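Local coordinates for protein putative O-methyltransferase (Klebsiella pneumoniae subsp. pneumoniae, PDB 3TFW) that probably transfers a methyl group from S-adenosylmethionine to an oxygen atom of an acceptor substrate, at residues 76-81 against 106-111; 89-94 against 115-120. One frame throughout, in Å; residues are numbered along the deposited sequence.

Contact 1: 76-81 against 106-111; sequences YSTIWM and ENLQLA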
ATOM      1  N   TYR A  76      15.353  11.370   3.818  1.00 15.45           N
ATOM      2  CA  TYR A  76      14.048  11.830   3.314  1.00 15.69           C
ATOM      3  C   TYR A  76      12.911  10.903   3.782  1.00 15.02           C
ATOM      4  O   TYR A  76      11.918  11.359   4.366  1.00 14.63           O
ATOM      5  CB  TYR A  76      14.076  11.950   1.795  1.00 15.70           C
ATOM      6  CG  TYR A  76      12.793  12.475   1.171  1.00 18.14           C
ATOM      7  CD1 TYR A  76      12.441  13.826   1.260  1.00 17.77           C
ATOM      8  CD2 TYR A  76      11.933  11.611   0.486  1.00 18.92           C
ATOM      9  CE1 TYR A  76      11.253  14.300   0.668  1.00 20.28           C
ATOM     10  CE2 TYR A  76      10.762  12.073  -0.099  1.00 19.84           C
ATOM     11  CZ  TYR A  76      10.432  13.413  -0.015  1.00 19.86           C
ATOM     12  OH  TYR A  76       9.262  13.847  -0.599  1.00 21.25           O
ATOM     13  N   SER A  77      13.074   9.604   3.560  1.00 14.30           N
ATOM     14  CA  SER A  77      12.067   8.636   4.025  1.00 14.88           C
ATOM     15  C   SER A  77      11.980   8.623   5.542  1.00 14.10           C
ATOM     16  O   SER A  77      10.896   8.446   6.119  1.00 13.90           O
ATOM     17  CB  SER A  77      12.383   7.240   3.507  1.00 14.77           C
ATOM     18  OG  SER A  77      12.124   7.181   2.115  1.00 18.85           O
ATOM     19  N   THR A  78      13.139   8.802   6.176  1.00 13.79           N
ATOM     20  CA  THR A  78      13.247   8.837   7.630  1.00 13.38           C
ATOM     21  C   THR A  78      12.315   9.910   8.179  1.00 13.04           C
ATOM     22  O   THR A  78      11.586   9.674   9.121  1.00 11.82           O
ATOM     23  CB  THR A  78      14.679   9.147   8.110  1.00 13.41           C
ATOM     24  OG1 THR A  78      15.631   8.488   7.267  1.00 14.02           O
ATOM     25  CG2 THR A  78      14.856   8.698   9.566  1.00 14.38           C
ATOM     26  N   ILE A  79      12.345  11.086   7.570  1.00 13.39           N
ATOM     27  CA  ILE A  79      11.539  12.201   8.050  1.00 13.97           C
ATOM     28  C   ILE A  79      10.048  11.968   7.879  1.00 14.09           C
ATOM     29  O   ILE A  79       9.282  12.266   8.793  1.00 14.53           O
ATOM     30  CB  ILE A  79      11.967  13.531   7.416  1.00 13.67           C
ATOM     31  CG1 ILE A  79      13.349  13.921   7.955  1.00 15.33           C
ATOM     32  CG2 ILE A  79      10.969  14.633   7.772  1.00 14.44           C
ATOM     33  CD1 ILE A  79      14.120  14.859   7.010  1.00 15.08           C
ATOM     34  N   TRP A  80       9.646  11.411   6.735  1.00 14.22           N
ATOM     35  CA  TRP A  80       8.239  11.060   6.501  1.00 14.70           C
ATOM     36  C   TRP A  80       7.724  10.154   7.614  1.00 14.55           C
ATOM     37  O   TRP A  80       6.626  10.356   8.158  1.00 14.26           O
ATOM     38  CB  TRP A  80       8.089  10.354   5.157  1.00 15.13           C
ATOM     39  CG  TRP A  80       7.828  11.259   4.001  1.00 15.14           C
ATOM     40  CD1 TRP A  80       8.682  11.562   2.981  1.00 16.97           C
ATOM     41  CD2 TRP A  80       6.607  11.951   3.723  1.00 17.05           C
ATOM     42  NE1 TRP A  80       8.072  12.415   2.087  1.00 16.95           N
ATOM     43  CE2 TRP A  80       6.798  12.668   2.518  1.00 16.59           C
ATOM     44  CE3 TRP A  80       5.374  12.041   4.379  1.00 16.12           C
ATOM     45  CZ2 TRP A  80       5.794  13.455   1.945  1.00 17.30           C
ATOM     46  CZ3 TRP A  80       4.370  12.838   3.807  1.00 17.94           C
ATOM     47  CH2 TRP A  80       4.596  13.534   2.609  1.00 16.60           C
HETATM   48  N   MSE A  81       8.530   9.153   7.961  1.00 13.90           N
HETATM   49  CA  MSE A  81       8.132   8.222   8.998  1.00 14.46           C
HETATM   50  C   MSE A  81       8.206   8.832  10.382  1.00 14.43           C
HETATM   51  O   MSE A  81       7.238   8.729  11.145  1.00 15.10           O
HETATM   52  CB  MSE A  81       8.926   6.911   8.906  1.00 14.91           C
HETATM   53  CG  MSE A  81       8.530   6.113   7.666  1.00 16.60           C
HETATM   54 SE   MSE A  81       9.450   4.404   7.626  1.00 26.34          SE
HETATM   55  CE  MSE A  81      11.229   5.065   7.107  1.00 18.82           C
ATOM     56  N   GLU A 106      22.171  16.479   9.228  1.00 20.78           N
ATOM     57  CA  GLU A 106      21.738  17.851   8.996  1.00 21.29           C
ATOM     58  C   GLU A 106      20.250  17.952   8.662  1.00 20.15           C
ATOM     59  O   GLU A 106      19.570  18.855   9.144  1.00 19.83           O
ATOM     60  CB  GLU A 106      22.606  18.502   7.923  1.00 22.11           C
ATOM     61  CG  GLU A 106      24.031  18.732   8.411  1.00 27.70           C
ATOM     62  CD  GLU A 106      25.005  19.148   7.321  1.00 33.74           C
ATOM     63  OE1 GLU A 106      24.601  19.236   6.135  1.00 37.58           O
ATOM     64  OE2 GLU A 106      26.191  19.384   7.658  1.00 36.80           O
ATOM     65  N   ASN A 107      19.744  17.023   7.850  1.00 18.84           N
ATOM     66  CA  ASN A 107      18.332  17.021   7.472  1.00 18.22           C
ATOM     67  C   ASN A 107      17.396  16.654   8.625  1.00 17.98           C
ATOM     68  O   ASN A 107      16.296  17.201   8.732  1.00 17.05           O
ATOM     69  CB  ASN A 107      18.089  16.082   6.284  1.00 17.86           C
ATOM     70  CG  ASN A 107      18.648  16.620   4.986  1.00 18.14           C
ATOM     71  OD1 ASN A 107      18.820  17.831   4.823  1.00 20.56           O
ATOM     72  ND2 ASN A 107      18.934  15.724   4.048  1.00 18.31           N
ATOM     73  N   LEU A 108      17.841  15.724   9.470  1.00 18.51           N
ATOM     74  CA  LEU A 108      17.101  15.332  10.666  1.00 19.43           C
ATOM     75  C   LEU A 108      16.924  16.526  11.603  1.00 20.65           C
ATOM     76  O   LEU A 108      15.846  16.733  12.156  1.00 21.00           O
ATOM     77  CB  LEU A 108      17.790  14.156  11.388  1.00 19.00           C
ATOM     78  CG  LEU A 108      17.831  12.825  10.609  1.00 18.95           C
ATOM     79  CD1 LEU A 108      18.691  11.774  11.304  1.00 19.30           C
ATOM     80  CD2 LEU A 108      16.429  12.278  10.302  1.00 19.21           C
ATOM     81  N   GLN A 109      17.982  17.314  11.759  1.00 22.18           N
ATOM     82  CA  GLN A 109      17.953  18.475  12.637  1.00 23.86           C
ATOM     83  C   GLN A 109      17.043  19.548  12.054  1.00 24.20           C
ATOM     84  O   GLN A 109      16.184  20.092  12.756  1.00 24.32           O
ATOM     85  CB  GLN A 109      19.376  19.009  12.856  1.00 24.44           C
ATOM     86  CG  GLN A 109      19.491  20.048  13.976  1.00 27.84           C
ATOM     87  CD  GLN A 109      20.801  20.825  13.933  1.00 31.78           C
ATOM     88  OE1 GLN A 109      21.881  20.258  13.720  1.00 34.86           O
ATOM     89  NE2 GLN A 109      20.712  22.132  14.146  1.00 35.15           N
ATOM     90  N   LEU A 110      17.220  19.828  10.765  1.00 24.95           N
ATOM     91  CA  LEU A 110      16.409  20.798  10.035  1.00 25.76           C
ATOM     92  C   LEU A 110      14.910  20.499  10.158  1.00 25.70           C
ATOM     93  O   LEU A 110      14.095  21.409  10.365  1.00 24.83           O
ATOM     94  CB  LEU A 110      16.857  20.827   8.562  1.00 26.43           C
ATOM     95  CG  LEU A 110      15.958  21.355   7.439  1.00 28.64           C
ATOM     96  CD1 LEU A 110      15.566  22.812   7.634  1.00 31.56           C
ATOM     97  CD2 LEU A 110      16.671  21.171   6.113  1.00 30.55           C
ATOM     98  N   ALA A 111      14.562  19.215  10.061  1.00 25.21           N
ATOM     99  CA  ALA A 111      13.175  18.778  10.110  1.00 25.39           C
ATOM    100  C   ALA A 111      12.620  18.630  11.522  1.00 25.27           C
ATOM    101  O   ALA A 111      11.438  18.340  11.688  1.00 25.48           O
ATOM    102  CB  ALA A 111      13.005  17.467   9.328  1.00 25.66           C
TER
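Ile79 turns CG1 anti to its own carbonyl carbon (chi1 -69°) and extends the chain from there, which carries CD1 across to Asn107, Leu108 and Ala111. Leu108 answers with CG likewise anti to the carbonyl carbon and an extended chain beyond it, swinging CD2 back toward Thr78 and Ile79. Here two helices of the Rossmann-like methyltransferase fold, 76-82 and 98-110, pack on the same face of the central sheet. Their short segments run in nearly the same direction, 28° apart, with the axes 9.9 Å from each other at closest approach.

The join is made by apolar side chains, and no hydrogen bond passes from one segment to the other. The Ile79 side chain lies in the dip between Asn107 and Ala111, four residues apart: CD1 of Ile79 rests 3.6 Å from the carbonyl O of Asn107, an oxygen already taken by the backbone N of Ala111. On the Thr78 side, Leu108 CD2 comes 4.2 Å from Ile79 CG1 and meets Thr78 CG2 at 4.0 Å, the Thr78 and Leu108 side chains crossing at about a right angle.

The polar groups at the border look elsewhere. Thr78 OG1 bonds to Glu69 at the end of a sheet strand, while the Asn107 amide gives its ND2 to the carbonyl of Gly74 and takes a bond from Asn36 on OD1, tying helix 98-110 to the turn before helix 76-82 and to helix 28-39. The Ala111 methyl touches both branches of Ile79, with CB 3.7 Å from CD1 and 3.8 Å from CG2 of Ile79.

Contact 2: 89-94 against 115-120; sequences GQLLTL and QRVTLR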
ATOM      1  N   GLY A  89       8.251   7.985  20.868  1.00 21.88           N
ATOM      2  CA  GLY A  89       8.600   7.097  19.755  1.00 19.47           C
ATOM      3  C   GLY A  89      10.061   7.188  19.372  1.00 18.00           C
ATOM      4  O   GLY A  89      10.724   8.213  19.604  1.00 16.95           O
ATOM      5  N   GLN A  90      10.565   6.112  18.768  1.00 16.57           N
ATOM      6  CA  GLN A  90      11.952   6.062  18.324  1.00 15.18           C
ATOM      7  C   GLN A  90      12.053   5.442  16.953  1.00 14.64           C
ATOM      8  O   GLN A  90      11.376   4.456  16.669  1.00 14.35           O
ATOM      9  CB  GLN A  90      12.796   5.226  19.267  1.00 15.29           C
ATOM     10  CG  GLN A  90      12.936   5.809  20.644  1.00 15.46           C
ATOM     11  CD  GLN A  90      13.560   4.839  21.606  1.00 15.30           C
ATOM     12  OE1 GLN A  90      12.894   3.937  22.121  1.00 19.07           O
ATOM     13  NE2 GLN A  90      14.838   5.025  21.874  1.00 14.01           N
ATOM     14  N   LEU A  91      12.929   6.009  16.133  1.00 13.18           N
ATOM     15  CA  LEU A  91      13.249   5.441  14.837  1.00 13.09           C
ATOM     16  C   LEU A  91      14.758   5.245  14.769  1.00 13.10           C
ATOM     17  O   LEU A  91      15.542   6.203  14.896  1.00 13.54           O
ATOM     18  CB  LEU A  91      12.762   6.344  13.693  1.00 13.54           C
ATOM     19  CG  LEU A  91      12.783   5.732  12.283  1.00 12.24           C
ATOM     20  CD1 LEU A  91      11.871   6.535  11.360  1.00 14.39           C
ATOM     21  CD2 LEU A  91      14.201   5.661  11.706  1.00 12.49           C
ATOM     22  N   LEU A  92      15.167   3.998  14.596  1.00 11.52           N
ATOM     23  CA  LEU A  92      16.585   3.681  14.446  1.00 11.82           C
ATOM     24  C   LEU A  92      16.866   3.568  12.953  1.00 11.64           C
ATOM     25  O   LEU A  92      16.201   2.806  12.258  1.00 10.95           O
ATOM     26  CB  LEU A  92      16.928   2.358  15.149  1.00 11.24           C
ATOM     27  CG  LEU A  92      18.340   1.820  14.891  1.00 10.55           C
ATOM     28  CD1 LEU A  92      19.399   2.753  15.478  1.00 14.18           C
ATOM     29  CD2 LEU A  92      18.525   0.401  15.434  1.00 12.36           C
ATOM     30  N   THR A  93      17.826   4.339  12.452  1.00 12.15           N
ATOM     31  CA  THR A  93      18.133   4.281  11.026  1.00 12.83           C
ATOM     32  C   THR A  93      19.616   4.001  10.818  1.00 12.99           C
ATOM     33  O   THR A  93      20.473   4.544  11.522  1.00 13.37           O
ATOM     34  CB  THR A  93      17.636   5.530  10.232  1.00 12.70           C
ATOM     35  OG1 THR A  93      17.857   5.337   8.820  1.00 14.18           O
ATOM     36  CG2 THR A  93      18.351   6.800  10.686  1.00 12.91           C
ATOM     37  N   LEU A  94      19.907   3.132   9.857  1.00 13.02           N
ATOM     38  CA  LEU A  94      21.261   2.631   9.645  1.00 13.54           C
ATOM     39  C   LEU A  94      21.815   3.090   8.310  1.00 14.04           C
ATOM     40  O   LEU A  94      21.168   2.921   7.271  1.00 13.99           O
ATOM     41  CB  LEU A  94      21.265   1.097   9.709  1.00 13.54           C
ATOM     42  CG  LEU A  94      20.537   0.482  10.905  1.00 14.06           C
ATOM     43  CD1 LEU A  94      20.592  -1.074  10.835  1.00 13.99           C
ATOM     44  CD2 LEU A  94      21.130   1.000  12.214  1.00 14.12           C
ATOM     45  N   GLN A 115      15.485  14.263  17.818  1.00 24.88           N
ATOM     46  CA  GLN A 115      15.308  13.681  19.151  1.00 25.69           C
ATOM     47  C   GLN A 115      14.672  12.283  19.085  1.00 25.09           C
ATOM     48  O   GLN A 115      14.995  11.417  19.896  1.00 26.52           O
ATOM     49  CB  GLN A 115      14.505  14.620  20.075  1.00 26.29           C
ATOM     50  CG  GLN A 115      14.316  14.089  21.501  1.00 30.13           C
ATOM     51  CD  GLN A 115      13.753  15.120  22.481  1.00 35.07           C
ATOM     52  OE1 GLN A 115      12.864  15.917  22.140  1.00 37.52           O
ATOM     53  NE2 GLN A 115      14.259  15.094  23.715  1.00 35.76           N
ATOM     54  N   ARG A 116      13.795  12.067  18.107  1.00 23.97           N
ATOM     55  CA  ARG A 116      13.114  10.776  17.917  1.00 22.79           C
ATOM     56  C   ARG A 116      13.969   9.763  17.144  1.00 21.04           C
ATOM     57  O   ARG A 116      13.830   8.540  17.314  1.00 20.93           O
ATOM     58  CB  ARG A 116      11.793  10.993  17.184  1.00 23.07           C
ATOM     59  CG  ARG A 116      10.653  11.376  18.113  1.00 26.89           C
ATOM     60  CD  ARG A 116       9.462  11.844  17.333  1.00 31.18           C
ATOM     61  NE  ARG A 116       9.595  13.249  16.967  1.00 33.85           N
ATOM     62  CZ  ARG A 116       8.757  13.899  16.169  1.00 34.08           C
ATOM     63  NH1 ARG A 116       7.713  13.270  15.637  1.00 32.55           N
ATOM     64  NH2 ARG A 116       8.965  15.184  15.911  1.00 34.36           N
ATOM     65  N   VAL A 117      14.848  10.282  16.296  1.00 18.69           N
ATOM     66  CA  VAL A 117      15.658   9.446  15.418  1.00 17.68           C
ATOM     67  C   VAL A 117      17.043   9.210  15.982  1.00 17.29           C
ATOM     68  O   VAL A 117      17.709  10.147  16.438  1.00 16.92           O
ATOM     69  CB  VAL A 117      15.775  10.029  13.993  1.00 17.16           C
ATOM     70  CG1 VAL A 117      16.655   9.138  13.121  1.00 15.51           C
ATOM     71  CG2 VAL A 117      14.381  10.199  13.370  1.00 17.15           C
ATOM     72  N   THR A 118      17.462   7.948  15.945  1.00 15.99           N
ATOM     73  CA  THR A 118      18.833   7.582  16.245  1.00 16.00           C
ATOM     74  C   THR A 118      19.490   7.076  14.960  1.00 15.95           C
ATOM     75  O   THR A 118      19.026   6.105  14.345  1.00 15.15           O
ATOM     76  CB  THR A 118      18.917   6.523  17.374  1.00 15.83           C
ATOM     77  OG1 THR A 118      18.354   7.061  18.581  1.00 17.44           O
ATOM     78  CG2 THR A 118      20.371   6.129  17.645  1.00 16.95           C
ATOM     79  N   LEU A 119      20.548   7.772  14.549  1.00 15.84           N
ATOM     80  CA  LEU A 119      21.275   7.432  13.337  1.00 17.22           C
ATOM     81  C   LEU A 119      22.565   6.715  13.717  1.00 17.47           C
ATOM     82  O   LEU A 119      23.437   7.292  14.376  1.00 17.44           O
ATOM     83  CB  LEU A 119      21.549   8.700  12.508  1.00 17.16           C
ATOM     84  CG  LEU A 119      22.466   8.650  11.274  1.00 20.27           C
ATOM     85  CD1 LEU A 119      22.145   7.478  10.378  1.00 21.05           C
ATOM     86  CD2 LEU A 119      22.381   9.946  10.482  1.00 22.15           C
ATOM     87  N   ARG A 120      22.669   5.454  13.313  1.00 18.05           N
ATOM     88  CA  ARG A 120      23.866   4.653  13.571  1.00 18.63           C
ATOM     89  C   ARG A 120      24.634   4.426  12.283  1.00 18.36           C
ATOM     90  O   ARG A 120      24.187   3.697  11.395  1.00 17.50           O
ATOM     91  CB  ARG A 120      23.513   3.321  14.241  1.00 19.21           C
ATOM     92  CG  ARG A 120      23.192   3.461  15.729  1.00 24.08           C
ATOM     93  CD  ARG A 120      23.325   2.141  16.499  1.00 29.79           C
ATOM     94  NE  ARG A 120      22.718   2.285  17.823  1.00 34.91           N
ATOM     95  CZ  ARG A 120      22.709   1.360  18.778  1.00 37.88           C
ATOM     96  NH1 ARG A 120      23.281   0.180  18.593  1.00 39.97           N
ATOM     97  NH2 ARG A 120      22.126   1.628  19.940  1.00 40.73           N
TER
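Strands 90-95 and 117-121 are the two strands of a beta-alpha-beta unit, linked by helix 98-110 and paired in parallel at one edge of the central sheet. Four backbone bonds join them. Leu91 N donates to Arg116 O and Leu91 O accepts from Thr118 N at 2.8 Å; two residues on, Thr93 N reaches Thr118 O at 2.9 Å and Thr93 O takes Arg120 N. The first of these is the most bent at the acceptor, its donor tilted 32° from the Arg116 carbonyl plane, whereas the other three run nearly along the C=O axis. On strand 90-95 the N-H and C=O of Leu91 and Thr93 make these four bonds; the carbonyls also receive CA-H contacts, such as Val117 CA to Leu91 O at 3.3 Å.

Side chains alternate between the faces. On the helix-covered face, Thr93 sets OG1 anti to its backbone N (chi1 -174°), where it bonds to Thr72 and Glu69. Its methyl CG2 is thereby left facing the other strand, 3.8 Å from Val117 CG1 and 3.9 Å from Leu119 CD1. On the reverse face, Leu92 CD1 lies over the aliphatic part of Arg120, 3.9 Å from CG, as that arginine extends out from the sheet at an oblique angle to Leu92. Leu94 runs side by side with Arg120 and touches its CB through CD2 at 3.9 Å.

Leu92 and Leu94 also bond by their backbones to strand 66-70, so 90-95 is an inner strand and 117-121 the outermost within this chain, the 3-2-1 half of the sheet order characteristic of Rossmann-like S-adenosylmethionine-dependent methyltransferases.

Contacts 1 and 2 are two layers of one alpha/beta block, their centres 10 Å apart. The segments alternate along the chain: helix 76-82, strand 90-95, helix 98-110, strand 117-121, so each contact pairs like with like across the intervening element. The helix pair lies on the sheet face that carries Leu91, Thr93, Val117 and Leu119. Thr78 CG2 sits 3.8 Å from Leu91 CD2, and Leu108 CD1 is as close to Val117 CG1, fusing both layers into a continuous apolar core. Glu69 adds a polar tie, bonding to both Thr78 and Thr93. Together they form part of one edge of the Rossmann-like domain that probably carries the methyltransferase activity.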